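Local coordinates for CglIIR protein (Corynebacterium glutamicum, PDB 6F1S) that is the H subunit of the CglI restriction endonuclease, here its C-terminal domain, with a helicase-like DEAD-Z1 motor that probably couples NTP hydrolysis to work on DNA, at residues Ala108-Pro112 / Thr113-Leu117; Pro145-Ser149 / Asp150-Val154; Ala34-Lys37 / Lys38-Tyr42. All coordinates share one frame; numbering follows the deposited sequence.

Contact 1. Residues Ala108-Pro112 / Thr113-Leu117; sequences ALLSP and TDQAL. With EDO (1,2-ethanediol), chain C.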
# COMPACT_ATOMS: atom_id res chain seq x y z
N ALA A 108 -4.67 3.82 -12.21
CA ALA A 108 -3.68 2.76 -12.07
C ALA A 108 -2.54 3.20 -11.17
O ALA A 108 -2.30 4.40 -11.00
CB ALA A 108 -3.15 2.34 -13.43
N LEU A 109 -1.83 2.23 -10.60
CA LEU A 109 -0.71 2.53 -9.71
C LEU A 109 0.56 1.77 -10.09
O LEU A 109 1.60 2.37 -10.34
CB LEU A 109 -1.06 2.21 -8.26
CG LEU A 109 0.06 2.50 -7.26
CD1 LEU A 109 0.35 4.00 -7.20
CD2 LEU A 109 -0.27 1.94 -5.88
N LEU A 110 0.45 0.45 -10.14
CA LEU A 110 1.60 -0.44 -10.26
C LEU A 110 2.35 -0.37 -11.58
O LEU A 110 1.76 -0.19 -12.65
CB LEU A 110 1.16 -1.89 -10.02
CG LEU A 110 0.47 -2.17 -8.69
CD1 LEU A 110 0.11 -3.65 -8.59
CD2 LEU A 110 1.36 -1.74 -7.52
N SER A 111 3.66 -0.53 -11.48
CA SER A 111 4.56 -0.69 -12.61
C SER A 111 4.36 -2.06 -13.26
O SER A 111 3.77 -2.95 -12.65
CB SER A 111 6.01 -0.55 -12.13
OG SER A 111 6.43 -1.77 -11.54
N PRO A 112 4.86 -2.24 -14.50
CA PRO A 112 4.73 -3.56 -15.13
C PRO A 112 5.41 -4.65 -14.31
O PRO A 112 4.92 -5.78 -14.27
CB PRO A 112 5.42 -3.38 -16.48
CG PRO A 112 5.36 -1.91 -16.75
CD PRO A 112 5.50 -1.26 -15.41
N THR A 113 6.51 -4.32 -13.66
CA THR A 113 7.24 -5.28 -12.83
C THR A 113 6.43 -5.70 -11.60
O THR A 113 6.38 -6.87 -11.25
CB THR A 113 8.59 -4.69 -12.36
OG1 THR A 113 9.44 -4.49 -13.50
CG2 THR A 113 9.29 -5.63 -11.38
N ASP A 114 5.77 -4.73 -10.96
CA ASP A 114 4.98 -5.04 -9.77
C ASP A 114 3.64 -5.71 -10.11
O ASP A 114 3.08 -6.43 -9.28
CB ASP A 114 4.78 -3.76 -8.94
CG ASP A 114 6.05 -3.32 -8.23
OD1 ASP A 114 6.82 -4.22 -7.83
OD2 ASP A 114 6.29 -2.11 -8.08
N GLN A 115 3.13 -5.47 -11.32
CA GLN A 115 1.98 -6.21 -11.83
C GLN A 115 2.31 -7.70 -11.85
O GLN A 115 1.58 -8.52 -11.29
CB GLN A 115 1.59 -5.74 -13.23
CG GLN A 115 0.48 -4.68 -13.29
CD GLN A 115 -0.87 -5.18 -12.79
OE1 GLN A 115 -1.10 -6.38 -12.69
NE2 GLN A 115 -1.76 -4.25 -12.48
N ALA A 116 3.43 -8.05 -12.49
CA ALA A 116 3.85 -9.44 -12.61
C ALA A 116 4.16 -10.02 -11.24
O ALA A 116 3.83 -11.17 -10.96
CB ALA A 116 5.07 -9.56 -13.53
N LEU A 117 4.80 -9.22 -10.39
CA LEU A 117 5.12 -9.64 -9.02
C LEU A 117 3.86 -10.05 -8.29
O LEU A 117 3.80 -11.14 -7.71
CB LEU A 117 5.84 -8.51 -8.26
CG LEU A 117 6.44 -8.81 -6.87
CD1 LEU A 117 7.55 -7.82 -6.56
CD2 LEU A 117 5.39 -8.78 -5.75
C1 EDO C . 5.31 2.90 -11.39
O1 EDO C . 4.18 2.78 -12.27
C2 EDO C . 6.46 3.61 -12.07
O2 EDO C . 6.57 4.96 -11.60
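Ser111 reaches forward over the first turn of the helix and takes the backbone N-H of Asp114 on its hydroxyl, with 3.1 Å between Ser111 OG and Asp114 N and an N-H...O angle of 161°. That is the classic N-cap bond, and the serine torsion explains it: OG lies between its own backbone N and carbonyl carbon (chi1 80°), which points it along the start of the helix. Asp114 turns its carboxylate back toward the cap, but the approach of OD2 to Ser111 OG, at 3.5 Å, is weak and doubtful. The stronger partner of this carboxylate is Arg97 on strand 92-100, which forms a salt bridge with OD1.

Backbone bonds carry the turn onward. Gln115 N donates to Ser111 O at 2.9 Å, approaching nearly end-on to the carbonyl (C=O...N 163°), and Ala116 N follows with 3.2 Å to Pro112 O. Pro112 is the first residue of the helix; its ring nitrogen has no hydrogen, but at that position no i to i-4 bond is expected of it. Together these features make the N-terminal cap of helix 112-120, where the loop leaving strand 92-100 enters the helix.

Van der Waals contact is looser. Leu110 aims its CB at the helix, and its CD1 comes within 4.1 Å of Asp114 O; the same side chain also touches Ile128 and Tyr130 of strand 126-132, so the cap sits against the sheet. The Tyr130 hydroxyl bonds to Ser111 N as well. Ahead of the cap, an ethanediol molecule, probably from the crystallisation liquor, donates a hydrogen bond from O1 to Leu109 O at 3.2 Å, while its C1 rests 3.6 Å from Ser111 CB.

Contact 2. Residues Pro145-Ser149 / Asp150-Val154; sequences PTWSS and DPIWV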
# COMPACT_ATOMS: atom_id res chain seq x y z
N PRO A 145 -5.82 16.76 -10.79
CA PRO A 145 -5.90 16.09 -9.48
C PRO A 145 -4.54 15.84 -8.82
O PRO A 145 -3.56 15.52 -9.50
CB PRO A 145 -6.58 14.76 -9.83
CG PRO A 145 -7.38 15.05 -11.03
CD PRO A 145 -6.56 16.02 -11.82
N THR A 146 -4.50 16.00 -7.50
CA THR A 146 -3.28 15.85 -6.73
C THR A 146 -3.49 14.84 -5.60
O THR A 146 -4.62 14.60 -5.18
CB THR A 146 -2.84 17.20 -6.12
OG1 THR A 146 -3.94 17.77 -5.39
CG2 THR A 146 -2.41 18.16 -7.20
N TRP A 147 -2.40 14.24 -5.12
CA TRP A 147 -2.47 13.37 -3.96
C TRP A 147 -2.69 14.25 -2.72
O TRP A 147 -2.40 15.44 -2.76
CB TRP A 147 -1.21 12.52 -3.82
CG TRP A 147 -0.93 11.65 -5.02
CD1 TRP A 147 -0.07 11.93 -6.05
CD2 TRP A 147 -1.49 10.36 -5.32
NE1 TRP A 147 -0.07 10.90 -6.97
CE2 TRP A 147 -0.94 9.93 -6.54
CE3 TRP A 147 -2.42 9.53 -4.67
CZ2 TRP A 147 -1.27 8.70 -7.12
CZ3 TRP A 147 -2.75 8.32 -5.26
CH2 TRP A 147 -2.17 7.91 -6.47
N SER A 148 -3.18 13.66 -1.64
CA SER A 148 -3.57 14.43 -0.46
C SER A 148 -2.36 15.01 0.26
O SER A 148 -2.50 15.91 1.08
CB SER A 148 -4.38 13.57 0.51
OG SER A 148 -3.63 12.46 0.97
N SER A 149 -1.17 14.51 -0.04
CA SER A 149 0.05 15.04 0.55
C SER A 149 1.27 14.79 -0.32
O SER A 149 1.26 13.93 -1.20
CB SER A 149 0.27 14.46 1.95
OG SER A 149 0.56 13.07 1.88
N ASP A 150 2.31 15.57 -0.06
CA ASP A 150 3.59 15.41 -0.71
C ASP A 150 4.66 15.37 0.39
O ASP A 150 4.89 16.37 1.07
CB ASP A 150 3.86 16.55 -1.70
CG ASP A 150 5.17 16.39 -2.45
OD1 ASP A 150 5.56 15.24 -2.73
OD2 ASP A 150 5.81 17.41 -2.77
N PRO A 151 5.31 14.21 0.58
CA PRO A 151 5.12 12.97 -0.19
C PRO A 151 3.88 12.20 0.23
O PRO A 151 3.32 12.47 1.29
CB PRO A 151 6.38 12.18 0.13
CG PRO A 151 6.67 12.56 1.55
CD PRO A 151 6.28 14.02 1.67
N ILE A 152 3.48 11.24 -0.59
CA ILE A 152 2.38 10.35 -0.26
C ILE A 152 2.87 8.91 -0.36
O ILE A 152 3.83 8.61 -1.08
CB ILE A 152 1.16 10.56 -1.21
CG1 ILE A 152 -0.10 9.87 -0.67
CG2 ILE A 152 1.47 10.08 -2.63
CD1 ILE A 152 -0.65 10.48 0.58
N TRP A 153 2.24 8.01 0.40
CA TRP A 153 2.40 6.58 0.20
C TRP A 153 1.07 6.04 -0.28
O TRP A 153 0.03 6.33 0.32
CB TRP A 153 2.84 5.87 1.48
CG TRP A 153 4.27 6.02 1.84
CD1 TRP A 153 4.82 6.96 2.66
CD2 TRP A 153 5.37 5.19 1.42
NE1 TRP A 153 6.17 6.78 2.77
CE2 TRP A 153 6.54 5.69 2.02
CE3 TRP A 153 5.47 4.07 0.58
CZ2 TRP A 153 7.79 5.12 1.82
CZ3 TRP A 153 6.71 3.50 0.38
CH2 TRP A 153 7.86 4.02 1.00
N VAL A 154 1.08 5.26 -1.36
CA VAL A 154 -0.15 4.68 -1.88
C VAL A 154 -0.15 3.16 -1.68
O VAL A 154 0.76 2.47 -2.13
CB VAL A 154 -0.35 5.01 -3.37
CG1 VAL A 154 -1.73 4.58 -3.82
CG2 VAL A 154 -0.15 6.50 -3.61
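Two methyl groups, Ile152 CG2 and Val154 CG2, lie over the same face of the Trp147 indole. The isoleucine methyl sits above the five-membered ring, 4.1 Å from its centroid, and the valine methyl above the six-membered ring at 3.9 Å; both are CH-pi contacts displaced toward the rim. Alternate residues of the strand thus cover the two halves of the ring system, and each side chain runs roughly perpendicular to the tryptophan.

The torsions set this up. Trp147 places CG anti to its carbonyl carbon (chi1 -58°), beside the backbone N, and the indole then hangs alongside the strand with its face toward it. In Ile152, CG1 is anti to the backbone N (chi1 -167°), which leaves CG2 for the ring and sends CD1 the other way, to the two serines. There CD1 is 3.6 Å from Ser148 OG and, tightly, 3.1 Å from Ser149 OG.

Ser149 also closes the turn: its hydroxyl donates to Pro151 O over 2.9 Å, from above the carbonyl plane by 36°. The peptide bond before Pro151 is cis, and the chain doubles back sharply there before entering strand 152-158, the strand between 21-23 and 126-132 in the mixed sheet. Outside the turn, Asp150 OD1 accepts from Gly134 N and Ser148 OG is bonded to Pro27 O.

Trp147 NE1 bonds to Val102 O, which helps fix the ring's rotation, while one face takes the Ile152 and Val154 methyls. The buried ring therefore keeps its one N-H satisfied; its contacts with the strand side chains are apolar, CH-pi in kind, and the Ser149 OG to Pro151 O bond spans the cis-proline bend.

Contact 3. Residues Ala34-Lys37 / Lys38-Tyr42; sequences ALDK and KLLAY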
# COMPACT_ATOMS: atom_id res chain seq x y z
N ALA A 34 5.57 10.91 10.26
CA ALA A 34 5.78 9.78 11.15
C ALA A 34 5.74 8.46 10.38
O ALA A 34 6.57 7.58 10.62
CB ALA A 34 4.74 9.77 12.26
N LEU A 35 4.78 8.33 9.48
CA LEU A 35 4.69 7.12 8.68
C LEU A 35 5.87 7.04 7.71
O LEU A 35 6.50 5.99 7.59
CB LEU A 35 3.37 7.07 7.91
CG LEU A 35 3.22 5.81 7.06
CD1 LEU A 35 3.20 4.56 7.94
CD2 LEU A 35 1.99 5.88 6.17
N ASP A 36 6.18 8.15 7.05
CA ASP A 36 7.28 8.19 6.08
C ASP A 36 8.61 7.82 6.74
O ASP A 36 9.35 7.00 6.22
CB ASP A 36 7.38 9.58 5.44
CG ASP A 36 8.27 9.59 4.21
OD1 ASP A 36 8.16 8.66 3.38
OD2 ASP A 36 9.09 10.52 4.08
N LYS A 37 8.90 8.43 7.88
CA LYS A 37 10.10 8.10 8.66
C LYS A 37 10.11 6.61 9.01
O LYS A 37 11.14 5.95 8.92
CB LYS A 37 10.15 8.94 9.93
CG LYS A 37 11.43 8.80 10.74
CD LYS A 37 11.28 9.43 12.13
CE LYS A 37 12.62 9.58 12.84
NZ LYS A 37 13.47 10.62 12.20
N LYS A 38 8.95 6.10 9.40
CA LYS A 38 8.79 4.70 9.78
C LYS A 38 9.03 3.75 8.61
O LYS A 38 9.80 2.79 8.74
CB LYS A 38 7.38 4.49 10.36
CG LYS A 38 6.90 3.04 10.37
CD LYS A 38 7.24 2.32 11.66
CE LYS A 38 6.38 1.08 11.85
NZ LYS A 38 4.93 1.41 11.96
N LEU A 39 8.39 4.01 7.48
CA LEU A 39 8.51 3.14 6.31
C LEU A 39 9.91 3.21 5.70
O LEU A 39 10.47 2.19 5.29
CB LEU A 39 7.46 3.50 5.25
CG LEU A 39 6.00 3.20 5.62
CD1 LEU A 39 5.05 3.59 4.49
CD2 LEU A 39 5.81 1.73 5.98
N LEU A 40 10.49 4.40 5.66
CA LEU A 40 11.85 4.56 5.13
C LEU A 40 12.90 3.92 6.04
O LEU A 40 13.91 3.41 5.55
CB LEU A 40 12.17 6.04 4.91
CG LEU A 40 11.41 6.71 3.76
CD1 LEU A 40 11.79 8.17 3.65
CD2 LEU A 40 11.66 5.98 2.44
N ALA A 41 12.68 3.95 7.35
CA ALA A 41 13.58 3.27 8.28
C ALA A 41 13.46 1.76 8.09
O ALA A 41 14.45 1.04 8.22
CB ALA A 41 13.30 3.65 9.71
N TYR A 42 12.26 1.29 7.80
CA TYR A 42 12.03 -0.13 7.56
C TYR A 42 12.73 -0.55 6.27
O TYR A 42 13.39 -1.59 6.23
CB TYR A 42 10.53 -0.44 7.48
CG TYR A 42 10.20 -1.92 7.36
CD1 TYR A 42 10.33 -2.59 6.15
CD2 TYR A 42 9.76 -2.64 8.47
CE1 TYR A 42 10.05 -3.93 6.04
CE2 TYR A 42 9.46 -3.99 8.36
CZ TYR A 42 9.61 -4.63 7.15
OH TYR A 42 9.32 -5.97 7.04
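Leu35 and Leu39 lean on each other one turn apart on helix 32-46, an ordinary i to i+4 pair of an alpha helix packed on a mixed beta sheet. Their side chains meet at a slant: Leu35 CG is 3.9 Å from Leu39 CD1, and Leu35 CD1 is equally close to Leu39 CG. The first torsions differ, and that brings the branches together. Leu35 holds CG anti to its backbone N (chi1 180°), whereas Leu39 holds it anti to the carbonyl carbon (chi1 -68°), leaning back over the preceding turn. Both leucines are buried; Leu39 continues onto Trp153 and Leu129 of the sheet, while Leu35 reaches Ala63.

Asp36 and Leu40 repeat the i to i+4 spacing around the helix. Here Leu40 CD1 lies against the carboxylate, 3.6 Å from Asp36 OD2, an apolar methyl beside a charged group and no polar bond. The acid finds its polar partners on the sheet instead: OD1 takes the NE1 hydrogen of Trp153 and forms a salt bridge with NE of Arg131. Leu40 packs on Trp153 and touches Arg131 as well, so it probably limits solvent access to the carboxylate on that side.

Four backbone bonds run underneath, the regular i to i+4 ladder of the helix. Among them, Lys38 N to Ala34 O spans 3.1 Å and Ala41 N to Lys37 O 3.0 Å. The shortest rung joins the leucine pair itself: Leu39 N is 2.7 Å from Leu35 O, with the N-H...O angle at 165°.

How the contacts relate
From the N terminus, contact 3 comes first, a turn within helix 32-46; contact 1 follows at the loop and helix start after strand 92-100, and contact 2 closes the bend that leads into strand 152-158. The three lie in series, so none nests in or crosses another. Contact 2 is the one that meets both others: Val154 CG1 packs on Leu109 CD2 of contact 1 at 3.7 Å, while on the contact 3 side Pro151 CG comes within 4.1 Å of Asp36 OD2. Contacts 1 and 3 stay about 12 Å apart at their nearest atoms. Strand 152-158 thus links helix 32-46 to the loop before helix 112-120.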